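Macrolide 2'-phosphotransferase MphH (Brachybacterium faecium, PDB 5UXD) probably inactivates macrolide antibiotics by transferring a phosphate from a guanine nucleotide to their 2'-hydroxyl, and binds azithromycin. Local coordinates at residues His196-Pro201 and Leu229-Val234; Val222-Lys227 and Ala260-Glu265; Ala122-Ser127 and Glu209-Val214; Glu179-Leu182 and Cys187-Gly190. All coordinates share one frame; numbering follows the deposited sequence.

In the fold
From the N terminus, helix 119-133 opens contact 3, which closes only at strand 210-214, after 81 residues. Contact 4 opens and closes within that span, reversing the chain from helix 172-183 into the loop leading to strand 193-195. Contact 1 starts at 196-201, before contact 3 is complete, so the two cross; it closes at helix 230-235. Contact 2 starts at 222-227, inside contact 1, and crosses it in turn, closing at helix 259-268. Leu199 packs on Leu125 and Val214 to join contacts 1 and 3, Gln233 meets Thr264 between contacts 1 and 2, and His262 reaches Trp181 between contacts 2 and 4. Contacts 3, 1, 2 and 4 touch in sequence, from strand 210-214 to helix 172-183.

Contact 1. Residues His196-Pro201 and Leu229-Val234; sequences HGELYP and LMFHQV. With ZIT (azithromycin), chain C.
Phe231 lies against the backbone of residues Gly197-Tyr200, the tight side of the contact. Its CD2 comes within 3.5 Å of Leu199 O and its CE2 within 3.7 Å of Glu198 CA, while Gly197 O lies at the ring edge. Tyr200 CB packs on Phe231 CB at 3.8 Å, and the Tyr200 ring turns an edge to the Phe231 face, CD1 over its centre, with the planes at 55°. The opposite face of Phe231 is covered by Met230 CG. Segment 196-201 probably corresponds, by sequence and position, to the catalytic loop of aminoglycoside-phosphotransferase-like kinases, with Glu198 where the family motif usually has Asp; His196 ND1 accepts from Glu198 N, and Leu199 centres an inverse gamma turn. No direct hydrogen bond crosses between the segments; a single water bridges them, donating to Leu199 O and accepting from His232 N at a longer 3.2 Å. The drug packs on other parts of the rings: with chi1 at 61°, between backbone N and carbonyl carbon, Tyr200 offers one ring face to azithromycin C16, 4.0 Å above the plane. Phe231 CE1 meets azithromycin C17 at 3.5 Å, and Glu198 OE1 lies 3.6 Å from azithromycin C8B.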
loop_
_atom_site.group_PDB
_atom_site.type_symbol
_atom_site.label_atom_id
_atom_site.label_comp_id
_atom_site.label_asym_id
_atom_site.label_seq_id
_atom_site.Cartn_x
_atom_site.Cartn_y
_atom_site.Cartn_z
ATOM N N HIS A 196 3.597 -4.689 3.937
ATOM C CA HIS A 196 3.100 -4.013 2.741
ATOM C C HIS A 196 2.994 -2.496 2.938
ATOM O O HIS A 196 3.466 -1.722 2.097
ATOM C CB HIS A 196 1.745 -4.595 2.344
ATOM C CG HIS A 196 1.151 -3.961 1.124
ATOM N ND1 HIS A 196 0.527 -2.732 1.155
ATOM C CD2 HIS A 196 1.079 -4.385 -0.160
ATOM C CE1 HIS A 196 0.105 -2.421 -0.056
ATOM N NE2 HIS A 196 0.421 -3.412 -0.873
ATOM N N GLY A 197 2.325 -2.052 4.015
ATOM C CA GLY A 197 2.263 -0.647 4.389
ATOM C C GLY A 197 0.969 0.070 4.059
ATOM O O GLY A 197 0.717 1.152 4.607
ATOM N N GLU A 198 0.152 -0.483 3.175
ATOM C CA GLU A 198 -1.085 0.168 2.767
ATOM C C GLU A 198 -2.092 -0.913 2.387
ATOM O O GLU A 198 -2.711 -0.889 1.319
ATOM C CB GLU A 198 -0.831 1.156 1.629
ATOM C CG GLU A 198 -1.355 2.556 1.923
ATOM C CD GLU A 198 -0.853 3.591 0.939
ATOM O OE1 GLU A 198 0.087 4.339 1.282
ATOM O OE2 GLU A 198 -1.399 3.648 -0.179
ATOM N N LEU A 199 -2.260 -1.887 3.277
ATOM C CA LEU A 199 -3.070 -3.060 2.979
ATOM C C LEU A 199 -4.516 -2.773 3.364
ATOM O O LEU A 199 -5.004 -3.143 4.433
ATOM C CB LEU A 199 -2.520 -4.290 3.687
ATOM C CG LEU A 199 -2.942 -5.613 3.034
ATOM C CD1 LEU A 199 -2.564 -5.646 1.552
ATOM C CD2 LEU A 199 -2.329 -6.791 3.737
ATOM N N TYR A 200 -5.210 -2.092 2.465
ATOM C CA TYR A 200 -6.653 -1.916 2.528
ATOM C C TYR A 200 -7.233 -2.366 1.195
ATOM O O TYR A 200 -6.485 -2.642 0.251
ATOM C CB TYR A 200 -7.010 -0.456 2.878
ATOM C CG TYR A 200 -6.567 0.628 1.922
ATOM C CD1 TYR A 200 -5.269 1.119 1.951
ATOM C CD2 TYR A 200 -7.469 1.210 1.038
ATOM C CE1 TYR A 200 -4.867 2.126 1.096
ATOM C CE2 TYR A 200 -7.077 2.218 0.184
ATOM C CZ TYR A 200 -5.773 2.670 0.213
ATOM O OH TYR A 200 -5.376 3.679 -0.640
ATOM N N PRO A 201 -8.562 -2.529 1.107
ATOM C CA PRO A 201 -9.148 -3.251 -0.039
ATOM C C PRO A 201 -8.814 -2.688 -1.416
ATOM O O PRO A 201 -8.858 -3.441 -2.398
ATOM C CB PRO A 201 -10.649 -3.174 0.252
ATOM C CG PRO A 201 -10.719 -3.224 1.734
ATOM C CD PRO A 201 -9.541 -2.400 2.207
ATOM N N LEU A 229 -2.382 -4.704 9.566
ATOM C CA LEU A 229 -3.655 -5.050 10.163
ATOM C C LEU A 229 -4.485 -3.830 10.529
ATOM O O LEU A 229 -5.686 -3.968 10.761
ATOM C CB LEU A 229 -3.438 -5.904 11.428
ATOM C CG LEU A 229 -2.741 -7.239 11.153
ATOM C CD1 LEU A 229 -2.211 -7.858 12.462
ATOM C CD2 LEU A 229 -3.700 -8.177 10.463
ATOM N N MET A 230 -3.807 -2.698 10.599
ATOM C CA MET A 230 -4.575 -1.467 11.027
ATOM C C MET A 230 -5.825 -0.970 10.228
ATOM O O MET A 230 -6.930 -0.569 10.738
ATOM C CB MET A 230 -3.613 -0.295 11.152
ATOM C CG MET A 230 -3.058 0.163 9.833
ATOM S SD MET A 230 -1.965 1.564 10.069
ATOM C CE MET A 230 -2.991 2.603 11.082
ATOM N N PHE A 231 -5.753 -1.167 8.909
ATOM C CA PHE A 231 -6.911 -0.721 8.136
ATOM C C PHE A 231 -8.119 -1.618 8.390
ATOM O O PHE A 231 -9.257 -1.132 8.464
ATOM C CB PHE A 231 -6.557 -0.637 6.638
ATOM C CG PHE A 231 -5.404 0.315 6.348
ATOM C CD1 PHE A 231 -5.574 1.683 6.460
ATOM C CD2 PHE A 231 -4.135 -0.170 6.033
ATOM C CE1 PHE A 231 -4.510 2.556 6.229
ATOM C CE2 PHE A 231 -3.071 0.701 5.801
ATOM C CZ PHE A 231 -3.264 2.061 5.901
ATOM N N HIS A 232 -7.891 -2.923 8.552
ATOM C CA HIS A 232 -8.962 -3.820 8.974
ATOM C C HIS A 232 -9.450 -3.476 10.380
ATOM O O HIS A 232 -10.658 -3.472 10.643
ATOM C CB HIS A 232 -8.479 -5.269 8.902
ATOM C CG HIS A 232 -9.579 -6.287 8.943
ATOM N ND1 HIS A 232 -9.804 -7.092 10.036
ATOM C CD2 HIS A 232 -10.528 -6.616 8.034
ATOM C CE1 HIS A 232 -10.835 -7.884 9.798
ATOM N NE2 HIS A 232 -11.299 -7.613 8.591
ATOM N N GLN A 233 -8.523 -3.168 11.293
ATOM C CA GLN A 233 -8.917 -2.898 12.667
ATOM C C GLN A 233 -9.831 -1.685 12.761
ATOM O O GLN A 233 -10.792 -1.688 13.546
ATOM C CB GLN A 233 -7.687 -2.709 13.558
ATOM C CG GLN A 233 -8.002 -2.803 15.060
ATOM C CD GLN A 233 -8.476 -1.468 15.647
ATOM O OE1 GLN A 233 -8.032 -0.405 15.216
ATOM N NE2 GLN A 233 -9.363 -1.522 16.637
ATOM N N VAL A 234 -9.561 -0.642 11.970
ATOM C CA VAL A 234 -10.372 0.562 12.106
ATOM C C VAL A 234 -11.718 0.444 11.388
ATOM O O VAL A 234 -12.646 1.202 11.710
ATOM C CB VAL A 234 -9.585 1.801 11.638
ATOM C CG1 VAL A 234 -8.370 2.053 12.549
ATOM C CG2 VAL A 234 -9.154 1.641 10.204
HETATM C C1 ZIT C . -6.455 6.168 3.582
HETATM C C2 ZIT C . -4.970 6.148 3.085
HETATM C C3 ZIT C . -4.526 7.591 3.081
HETATM C C4 ZIT C . -4.732 8.071 1.621
HETATM C C5 ZIT C . -4.290 9.532 1.421
HETATM C C6 ZIT C . -5.519 10.379 1.229
HETATM C C7 ZIT C . -6.019 10.307 -0.232
HETATM C C8 ZIT C . -7.291 11.203 -0.392
HETATM C C9 ZIT C . -8.571 10.331 -0.526
HETATM N N10 ZIT C . -9.068 9.876 0.877
HETATM C C11 ZIT C . -9.755 8.597 0.875
HETATM C C12 ZIT C . -9.386 7.822 2.151
HETATM C C13 ZIT C . -9.727 6.329 2.156
HETATM C C14 ZIT C . -8.853 5.631 3.198
HETATM C C15 ZIT C . -9.390 4.236 3.457
HETATM C C16 ZIT C . -8.388 3.427 4.339
HETATM C C17 ZIT C . -4.159 5.193 3.906
HETATM C C18 ZIT C . -4.017 7.122 0.693
HETATM C C19 ZIT C . -5.187 11.827 1.611
HETATM C C20 ZIT C . -7.138 12.061 -1.555
HETATM C C21 ZIT C . -9.854 10.953 1.497
HETATM C C22 ZIT C . -11.256 8.779 0.761
HETATM C C23 ZIT C . -9.476 5.672 0.790
HETATM O O1 ZIT C . -6.740 6.729 4.623
HETATM O O6 ZIT C . -6.567 9.927 2.073
HETATM O O12 ZIT C . -9.993 8.406 3.279
HETATM O O13 ZIT C . -11.114 6.165 2.518
HETATM O O14 ZIT C . -7.501 5.501 2.719
HETATM C C1A ZIT C . -2.093 9.920 0.543
HETATM C C2A ZIT C . -1.240 9.782 -0.701
HETATM C C3A ZIT C . 0.195 9.911 -0.333
HETATM C C4A ZIT C . 0.439 11.180 0.378
HETATM C C5A ZIT C . -0.562 11.471 1.503
HETATM C C6A ZIT C . -0.461 12.859 1.985
HETATM C C7A ZIT C . 0.799 10.925 -2.451
HETATM C C8A ZIT C . 2.465 9.738 -1.246
HETATM O O1A ZIT C . -3.444 9.649 0.279
HETATM O O2A ZIT C . -1.466 8.528 -1.349
HETATM N N3A ZIT C . 1.033 9.810 -1.571
HETATM O O5A ZIT C . -1.961 11.271 1.100
HETATM C C1B ZIT C . -3.099 8.114 4.948
HETATM C C2B ZIT C . -1.820 7.565 5.526
HETATM C C3B ZIT C . -0.625 8.383 5.190
HETATM C C4B ZIT C . -0.850 9.807 5.535
HETATM C C5B ZIT C . -2.075 10.330 4.836
HETATM C C6B ZIT C . -2.218 11.779 5.197
HETATM C C7B ZIT C . 0.612 7.812 5.988
HETATM C C8B ZIT C . 0.411 7.274 3.299
HETATM O O1B ZIT C . -3.173 7.805 3.563
HETATM O O3B ZIT C . -0.385 8.336 3.768
HETATM O O4B ZIT C . 0.249 10.596 5.027
HETATM O O5B ZIT C . -3.299 9.579 5.175
HETATM O O HOH W 1 -5.279 -3.934 6.995
#

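Contact 2. Residues Val222-Lys227 and Ala260-Glu265; sequences VGDPAK and ARHCTE
His262 NE2 donates to Asp224 OD2 at 2.7 Å in a nearly straight bond, 169° at the hydrogen. The carboxylate uses its syn lone pair and lies close to the imidazole plane, the two planes being 27° apart, so the groups meet edge on from opposite directions. Ala226 CB touches the same ring edge, 3.6 Å from His262 CD2, and the same Ala226 CB lies 4.1 Å from Cys263 SG. What holds the carboxylate is an Asx turn: Asp224 OD1 accepts from Ala226 N at 2.9 Å, the N-H arriving from above the carboxylate plane. The two oxygens are therefore divided between the neighbouring helix and the aspartate's own turn, which fixes the rotation of the group. On the histidine side, chi1 of -177° sets CG opposite the backbone N and carries the ring across to Asp224. Its ND1 is hydrogen-bonded to Trp181 NE1, an arrangement consistent with a neutral ring protonated on NE2. Further out, Trp188 makes an edge-to-face contact with the imidazole, and Asp224 packs on Pro189 and Trp256. The contact thus pins the loop between strand 210-214 and helix 230-235 onto helix 259-268, whose Cys263 also rests on Met230 and Gln233 of helix 230-235.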
loop_
_atom_site.group_PDB
_atom_site.type_symbol
_atom_site.label_atom_id
_atom_site.label_comp_id
_atom_site.label_asym_id
_atom_site.label_seq_id
_atom_site.Cartn_x
_atom_site.Cartn_y
_atom_site.Cartn_z
ATOM N N VAL A 222 10.562 -3.144 6.098
ATOM C CA VAL A 222 10.624 -3.963 7.311
ATOM C C VAL A 222 10.362 -3.062 8.514
ATOM O O VAL A 222 10.985 -2.003 8.671
ATOM C CB VAL A 222 11.971 -4.697 7.425
ATOM C CG1 VAL A 222 12.110 -5.345 8.824
ATOM C CG2 VAL A 222 12.087 -5.753 6.335
ATOM N N GLY A 223 9.422 -3.485 9.351
ATOM C CA GLY A 223 9.006 -2.656 10.466
ATOM C C GLY A 223 7.776 -3.182 11.182
ATOM O O GLY A 223 7.634 -4.387 11.385
ATOM N N ASP A 224 6.886 -2.279 11.556
ATOM C CA ASP A 224 5.788 -2.571 12.492
ATOM C C ASP A 224 4.762 -3.524 11.884
ATOM O O ASP A 224 4.098 -3.160 10.905
ATOM C CB ASP A 224 5.142 -1.232 12.893
ATOM C CG ASP A 224 4.047 -1.363 13.968
ATOM O OD1 ASP A 224 3.631 -2.486 14.324
ATOM O OD2 ASP A 224 3.593 -0.303 14.444
ATOM N N PRO A 225 4.590 -4.734 12.434
ATOM C CA PRO A 225 3.573 -5.662 11.894
ATOM C C PRO A 225 2.158 -5.098 11.883
ATOM O O PRO A 225 1.334 -5.512 11.051
ATOM C CB PRO A 225 3.675 -6.867 12.841
ATOM C CG PRO A 225 5.090 -6.804 13.389
ATOM C CD PRO A 225 5.392 -5.336 13.518
ATOM N N ALA A 226 1.840 -4.176 12.800
ATOM C CA ALA A 226 0.477 -3.658 12.893
ATOM C C ALA A 226 0.065 -2.874 11.657
ATOM O O ALA A 226 -1.136 -2.751 11.372
ATOM C CB ALA A 226 0.347 -2.762 14.127
ATOM N N LYS A 227 1.029 -2.298 10.940
ATOM C CA LYS A 227 0.695 -1.501 9.762
ATOM C C LYS A 227 -0.219 -2.255 8.807
ATOM O O LYS A 227 -1.083 -1.645 8.157
ATOM C CB LYS A 227 1.968 -1.090 9.031
ATOM C CG LYS A 227 2.869 -0.179 9.813
ATOM C CD LYS A 227 4.116 0.142 8.997
ATOM C CE LYS A 227 3.771 0.940 7.743
ATOM N NZ LYS A 227 5.001 1.436 7.054
ATOM N N ALA A 260 -4.596 -4.007 18.902
ATOM C CA ALA A 260 -5.766 -3.323 18.356
ATOM C C ALA A 260 -5.780 -1.867 18.803
ATOM O O ALA A 260 -6.068 -0.967 17.999
ATOM C CB ALA A 260 -7.056 -4.048 18.754
ATOM N N ARG A 261 -5.420 -1.622 20.067
ATOM C CA ARG A 261 -5.310 -0.258 20.575
ATOM C C ARG A 261 -4.331 0.549 19.735
ATOM O O ARG A 261 -4.651 1.647 19.264
ATOM C CB ARG A 261 -4.881 -0.301 22.047
ATOM C CG ARG A 261 -4.494 1.035 22.682
ATOM C CD ARG A 261 -3.759 0.814 24.022
ATOM N NE ARG A 261 -4.508 -0.067 24.917
ATOM C CZ ARG A 261 -3.960 -0.884 25.815
ATOM N NH1 ARG A 261 -2.641 -0.945 25.960
ATOM N NH2 ARG A 261 -4.738 -1.644 26.571
ATOM N N HIS A 262 -3.123 0.005 19.548
ATOM C CA HIS A 262 -2.083 0.593 18.708
ATOM C C HIS A 262 -2.604 0.957 17.312
ATOM O O HIS A 262 -2.331 2.052 16.804
ATOM C CB HIS A 262 -0.924 -0.416 18.617
ATOM C CG HIS A 262 0.271 0.062 17.848
ATOM N ND1 HIS A 262 0.931 1.236 18.138
ATOM C CD2 HIS A 262 0.954 -0.510 16.826
ATOM C CE1 HIS A 262 1.957 1.377 17.313
ATOM N NE2 HIS A 262 1.992 0.332 16.505
ATOM N N CYS A 263 -3.354 0.048 16.680
ATOM C CA CYS A 263 -3.847 0.287 15.317
ATOM C C CYS A 263 -4.701 1.551 15.242
ATOM O O CYS A 263 -4.535 2.369 14.334
ATOM C CB CYS A 263 -4.658 -0.915 14.815
ATOM S SG CYS A 263 -3.727 -2.378 14.389
ATOM N N THR A 264 -5.646 1.708 16.176
ATOM C CA THR A 264 -6.531 2.871 16.142
ATOM C C THR A 264 -5.772 4.157 16.457
ATOM O O THR A 264 -6.032 5.202 15.850
ATOM C CB THR A 264 -7.701 2.662 17.112
ATOM O OG1 THR A 264 -8.681 1.833 16.475
ATOM C CG2 THR A 264 -8.363 4.004 17.498
ATOM N N GLU A 265 -4.839 4.112 17.417
ATOM C CA GLU A 265 -4.041 5.303 17.696
ATOM C C GLU A 265 -3.200 5.681 16.488
ATOM O O GLU A 265 -3.089 6.861 16.135
ATOM C CB GLU A 265 -3.134 5.074 18.911
ATOM C CG GLU A 265 -3.906 4.924 20.212
ATOM C CD GLU A 265 -5.011 5.947 20.327
ATOM O OE1 GLU A 265 -4.706 7.129 20.611
ATOM O OE2 GLU A 265 -6.180 5.569 20.120
#

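Contact 3. Residues Ala122-Ser127 and Glu209-Val214; sequences ARSLGS and ERITAV
Ser124 OG is gripped from two directions: it accepts from Ile211 N at 2.8 Å, with 157° at the hydrogen, and it exchanges a second hydrogen bond of the same length with a water. That water reaches Ile211 O, but only weakly. The Ile211 N to Ser124 OG bond fastens helix 119-133 to strand 210-214 of the beta hairpin that follows segment 196-201 in this kinase-like fold. Helix and strand run at 43°, their axes approaching to 7.1 Å, and the hairpin carries a classic beta bulge in which Thr212 and Ala213 both face Leu205. Ser124 can reach the strand because its OG stands opposite the backbone N, chi1 176°, which also brings it to 3.4 Å from Ile211 CB. Ile211 supplies the apolar half of the contact: its CG1 branch leads CD1 up to the helix, 3.8 Å from Leu125 CA, while Tyr121 and Thr204 pack on the same side chain. Leu125 continues inward to Leu199, linking the helix to the drug-binding loop. At the exposed end Arg123 and Arg210 lie near each other with like charges, 5.3 Å between Arg123 NH1 and Arg210 NH2. Deeper in, Leu125 CD1 and Ile211 CD1 meet at 3.9 Å.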
loop_
_atom_site.group_PDB
_atom_site.type_symbol
_atom_site.label_atom_id
_atom_site.label_comp_id
_atom_site.label_asym_id
_atom_site.label_seq_id
_atom_site.Cartn_x
_atom_site.Cartn_y
_atom_site.Cartn_z
ATOM N N ALA A 122 -11.906 -11.450 6.566
ATOM C CA ALA A 122 -11.080 -11.395 7.772
ATOM C C ALA A 122 -10.109 -12.571 7.823
ATOM O O ALA A 122 -8.909 -12.383 8.069
ATOM C CB ALA A 122 -11.969 -11.370 9.023
ATOM N N ARG A 123 -10.601 -13.794 7.573
ATOM C CA ARG A 123 -9.683 -14.935 7.610
ATOM C C ARG A 123 -8.694 -14.911 6.452
ATOM O O ARG A 123 -7.525 -15.281 6.625
ATOM C CB ARG A 123 -10.448 -16.265 7.613
ATOM C CG ARG A 123 -11.258 -16.479 8.862
ATOM C CD ARG A 123 -11.985 -17.804 8.858
ATOM N NE ARG A 123 -13.377 -17.626 8.469
ATOM C CZ ARG A 123 -13.891 -18.052 7.321
ATOM N NH1 ARG A 123 -13.135 -18.712 6.449
ATOM N NH2 ARG A 123 -15.171 -17.847 7.059
ATOM N N SER A 124 -9.128 -14.478 5.266
ATOM C CA SER A 124 -8.212 -14.383 4.137
ATOM C C SER A 124 -7.110 -13.369 4.412
ATOM O O SER A 124 -5.926 -13.640 4.173
ATOM C CB SER A 124 -8.995 -14.018 2.874
ATOM O OG SER A 124 -8.128 -13.822 1.777
ATOM N N LEU A 125 -7.480 -12.204 4.942
ATOM C CA LEU A 125 -6.497 -11.168 5.247
ATOM C C LEU A 125 -5.481 -11.646 6.282
ATOM O O LEU A 125 -4.268 -11.491 6.097
ATOM C CB LEU A 125 -7.204 -9.902 5.733
ATOM C CG LEU A 125 -6.212 -8.813 6.156
ATOM C CD1 LEU A 125 -5.468 -8.297 4.932
ATOM C CD2 LEU A 125 -6.914 -7.667 6.863
ATOM N N GLY A 126 -5.953 -12.232 7.378
ATOM C CA GLY A 126 -5.019 -12.707 8.394
ATOM C C GLY A 126 -4.063 -13.756 7.855
ATOM O O GLY A 126 -2.893 -13.799 8.243
ATOM N N SER A 127 -4.549 -14.610 6.945
ATOM C CA SER A 127 -3.694 -15.632 6.349
ATOM C C SER A 127 -2.642 -15.013 5.435
ATOM O O SER A 127 -1.464 -15.395 5.483
ATOM C CB SER A 127 -4.545 -16.645 5.575
ATOM O OG SER A 127 -5.336 -17.432 6.452
ATOM N N GLU A 209 -14.958 -13.043 -1.904
ATOM C CA GLU A 209 -14.588 -12.355 -0.668
ATOM C C GLU A 209 -13.237 -12.798 -0.116
ATOM O O GLU A 209 -12.890 -12.450 1.024
ATOM C CB GLU A 209 -15.677 -12.494 0.410
ATOM C CG GLU A 209 -17.100 -12.381 -0.137
ATOM C CD GLU A 209 -18.132 -12.010 0.919
ATOM O OE1 GLU A 209 -19.224 -11.540 0.532
ATOM O OE2 GLU A 209 -17.859 -12.180 2.131
ATOM N N ARG A 210 -12.449 -13.531 -0.896
ATOM C CA ARG A 210 -11.101 -13.918 -0.509
ATOM C C ARG A 210 -10.094 -13.134 -1.333
ATOM O O ARG A 210 -10.333 -12.847 -2.511
ATOM C CB ARG A 210 -10.872 -15.422 -0.704
ATOM C CG ARG A 210 -11.728 -16.281 0.206
ATOM C CD ARG A 210 -11.379 -17.755 0.133
ATOM N NE ARG A 210 -12.292 -18.527 0.969
ATOM C CZ ARG A 210 -13.477 -18.971 0.559
ATOM N NH1 ARG A 210 -13.887 -18.730 -0.682
ATOM N NH2 ARG A 210 -14.253 -19.657 1.388
ATOM N N ILE A 211 -8.974 -12.792 -0.707
ATOM C CA ILE A 211 -7.898 -12.105 -1.409
ATOM C C ILE A 211 -7.213 -13.090 -2.341
ATOM O O ILE A 211 -6.805 -14.184 -1.925
ATOM C CB ILE A 211 -6.897 -11.508 -0.412
ATOM C CG1 ILE A 211 -7.567 -10.446 0.457
ATOM C CG2 ILE A 211 -5.687 -10.925 -1.139
ATOM C CD1 ILE A 211 -6.667 -9.964 1.597
ATOM N N THR A 212 -7.098 -12.715 -3.609
ATOM C CA THR A 212 -6.382 -13.523 -4.579
ATOM C C THR A 212 -5.150 -12.834 -5.141
ATOM O O THR A 212 -4.357 -13.491 -5.826
ATOM C CB THR A 212 -7.299 -13.919 -5.742
ATOM O OG1 THR A 212 -7.815 -12.738 -6.373
ATOM C CG2 THR A 212 -8.463 -14.770 -5.234
ATOM N N ALA A 213 -4.963 -11.545 -4.877
ATOM C CA ALA A 213 -3.754 -10.844 -5.287
ATOM C C ALA A 213 -3.615 -9.587 -4.450
ATOM O O ALA A 213 -4.612 -9.013 -4.004
ATOM C CB ALA A 213 -3.785 -10.486 -6.779
ATOM N N VAL A 214 -2.369 -9.154 -4.263
ATOM C CA VAL A 214 -2.065 -7.918 -3.560
ATOM C C VAL A 214 -1.175 -7.067 -4.458
ATOM O O VAL A 214 -0.197 -7.566 -5.036
ATOM C CB VAL A 214 -1.409 -8.188 -2.191
ATOM C CG1 VAL A 214 -1.042 -6.882 -1.495
ATOM C CG2 VAL A 214 -2.370 -8.998 -1.316
HETATM O O HOH W 2 -7.114 -16.222 0.842
#

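Contact 4. Residues Glu179-Leu182 and Cys187-Gly190; sequences EAWL and CWPG
Trp181 and Trp188 form an offset stack, their planes 24° apart. The five-membered ring of Trp181 lies against the six-membered ring of Trp188, with centroids 4.7 Å apart, so that Trp188 CZ2 sits over a Trp181 face, toward the rim, and only 3.4 Å from Trp181 CE2. The side chains run at about a right angle to each other, and a second close approach joins Trp181 CZ2 to Trp188 CH2. Trp181 CG stands anti to the backbone N, which swings the indole along toward residues 187-188. The Trp188 indole is also tied at its edge: Trp188 NE1 donates to Trp181 O at 3.0 Å, 165° at the hydrogen, the donor NE1 lying 33° out of the carbonyl plane. One residue thus supplies both the stacking surface and the acceptor, which fixes the Trp188 ring in position and in rotation. This acceptor belongs to the last turn of helix 172-183, and the contact closes the reversal by which the chain leaves that helix and heads for strand 193-195. Cys187, just before Trp188, meets the edge of the five-membered ring of Trp181: its SG lies 3.8 Å from Trp181 CD1, nearly in the ring plane, a sulfur-aromatic contact. Leu182 crosses the Trp188 side chain at a slant, its CD2 3.5 Å from Trp188 CZ2. Around the pair, Trp181, whose NE1 is taken by His262, meets Trp157 edge-to-face, and Arg154 makes a cation-pi contact with Trp188.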
loop_
_atom_site.group_PDB
_atom_site.type_symbol
_atom_site.label_atom_id
_atom_site.label_comp_id
_atom_site.label_asym_id
_atom_site.label_seq_id
_atom_site.Cartn_x
_atom_site.Cartn_y
_atom_site.Cartn_z
ATOM N N GLU A 179 1.057 11.915 22.130
ATOM C CA GLU A 179 2.095 11.741 23.140
ATOM C C GLU A 179 1.750 10.601 24.095
ATOM O O GLU A 179 2.633 9.841 24.518
ATOM C CB GLU A 179 2.308 13.053 23.899
ATOM C CG GLU A 179 3.119 14.082 23.119
ATOM C CD GLU A 179 3.077 15.474 23.732
ATOM O OE1 GLU A 179 2.116 15.782 24.467
ATOM O OE2 GLU A 179 4.005 16.267 23.467
ATOM N N ALA A 180 0.465 10.467 24.443
ATOM C CA ALA A 180 0.043 9.366 25.304
ATOM C C ALA A 180 0.199 8.023 24.603
ATOM O O ALA A 180 0.491 7.011 25.248
ATOM C CB ALA A 180 -1.407 9.573 25.741
ATOM N N TRP A 181 -0.017 7.996 23.283
ATOM C CA TRP A 181 0.202 6.792 22.493
ATOM C C TRP A 181 1.679 6.414 22.497
ATOM O O TRP A 181 2.037 5.257 22.751
ATOM C CB TRP A 181 -0.317 7.032 21.058
ATOM C CG TRP A 181 0.090 6.027 20.025
ATOM C CD1 TRP A 181 0.033 4.679 20.131
ATOM C CD2 TRP A 181 0.564 6.306 18.694
ATOM N NE1 TRP A 181 0.455 4.092 18.967
ATOM C CE2 TRP A 181 0.805 5.072 18.073
ATOM C CE3 TRP A 181 0.842 7.482 17.993
ATOM C CZ2 TRP A 181 1.295 4.973 16.769
ATOM C CZ3 TRP A 181 1.330 7.388 16.708
ATOM C CH2 TRP A 181 1.563 6.137 16.107
ATOM N N LEU A 182 2.554 7.395 22.255
ATOM C CA LEU A 182 3.981 7.115 22.179
ATOM C C LEU A 182 4.543 6.700 23.529
ATOM O O LEU A 182 5.546 5.980 23.579
ATOM C CB LEU A 182 4.741 8.339 21.648
ATOM C CG LEU A 182 4.390 8.757 20.209
ATOM C CD1 LEU A 182 4.807 10.192 19.936
ATOM C CD2 LEU A 182 5.059 7.814 19.218
ATOM N N CYS A 187 1.406 -0.535 23.571
ATOM C CA CYS A 187 1.007 -0.449 22.163
ATOM C C CYS A 187 2.056 -0.997 21.207
ATOM O O CYS A 187 1.713 -1.400 20.089
ATOM C CB CYS A 187 0.738 1.007 21.762
ATOM S SG CYS A 187 -0.881 1.646 22.201
ATOM N N TRP A 188 3.318 -0.997 21.603
ATOM C CA TRP A 188 4.338 -0.973 20.564
ATOM C C TRP A 188 4.917 -2.359 20.297
ATOM O O TRP A 188 5.032 -3.189 21.211
ATOM C CB TRP A 188 5.459 0.009 20.942
ATOM C CG TRP A 188 4.914 1.381 20.892
ATOM C CD1 TRP A 188 4.278 2.055 21.903
ATOM C CD2 TRP A 188 4.862 2.228 19.748
ATOM N NE1 TRP A 188 3.858 3.286 21.455
ATOM C CE2 TRP A 188 4.203 3.414 20.135
ATOM C CE3 TRP A 188 5.326 2.108 18.432
ATOM C CZ2 TRP A 188 3.986 4.475 19.247
ATOM C CZ3 TRP A 188 5.114 3.163 17.553
ATOM C CH2 TRP A 188 4.459 4.335 17.969
ATOM N N PRO A 189 5.302 -2.607 19.045
ATOM C CA PRO A 189 5.776 -3.945 18.669
ATOM C C PRO A 189 7.133 -4.269 19.263
ATOM O O PRO A 189 7.972 -3.391 19.472
ATOM C CB PRO A 189 5.861 -3.876 17.136
ATOM C CG PRO A 189 6.060 -2.400 16.842
ATOM C CD PRO A 189 5.221 -1.700 17.881
ATOM N N GLY A 190 7.345 -5.566 19.492
ATOM C CA GLY A 190 8.614 -6.108 19.942
ATOM C C GLY A 190 9.376 -6.863 18.878
ATOM O O GLY A 190 10.417 -7.459 19.188
#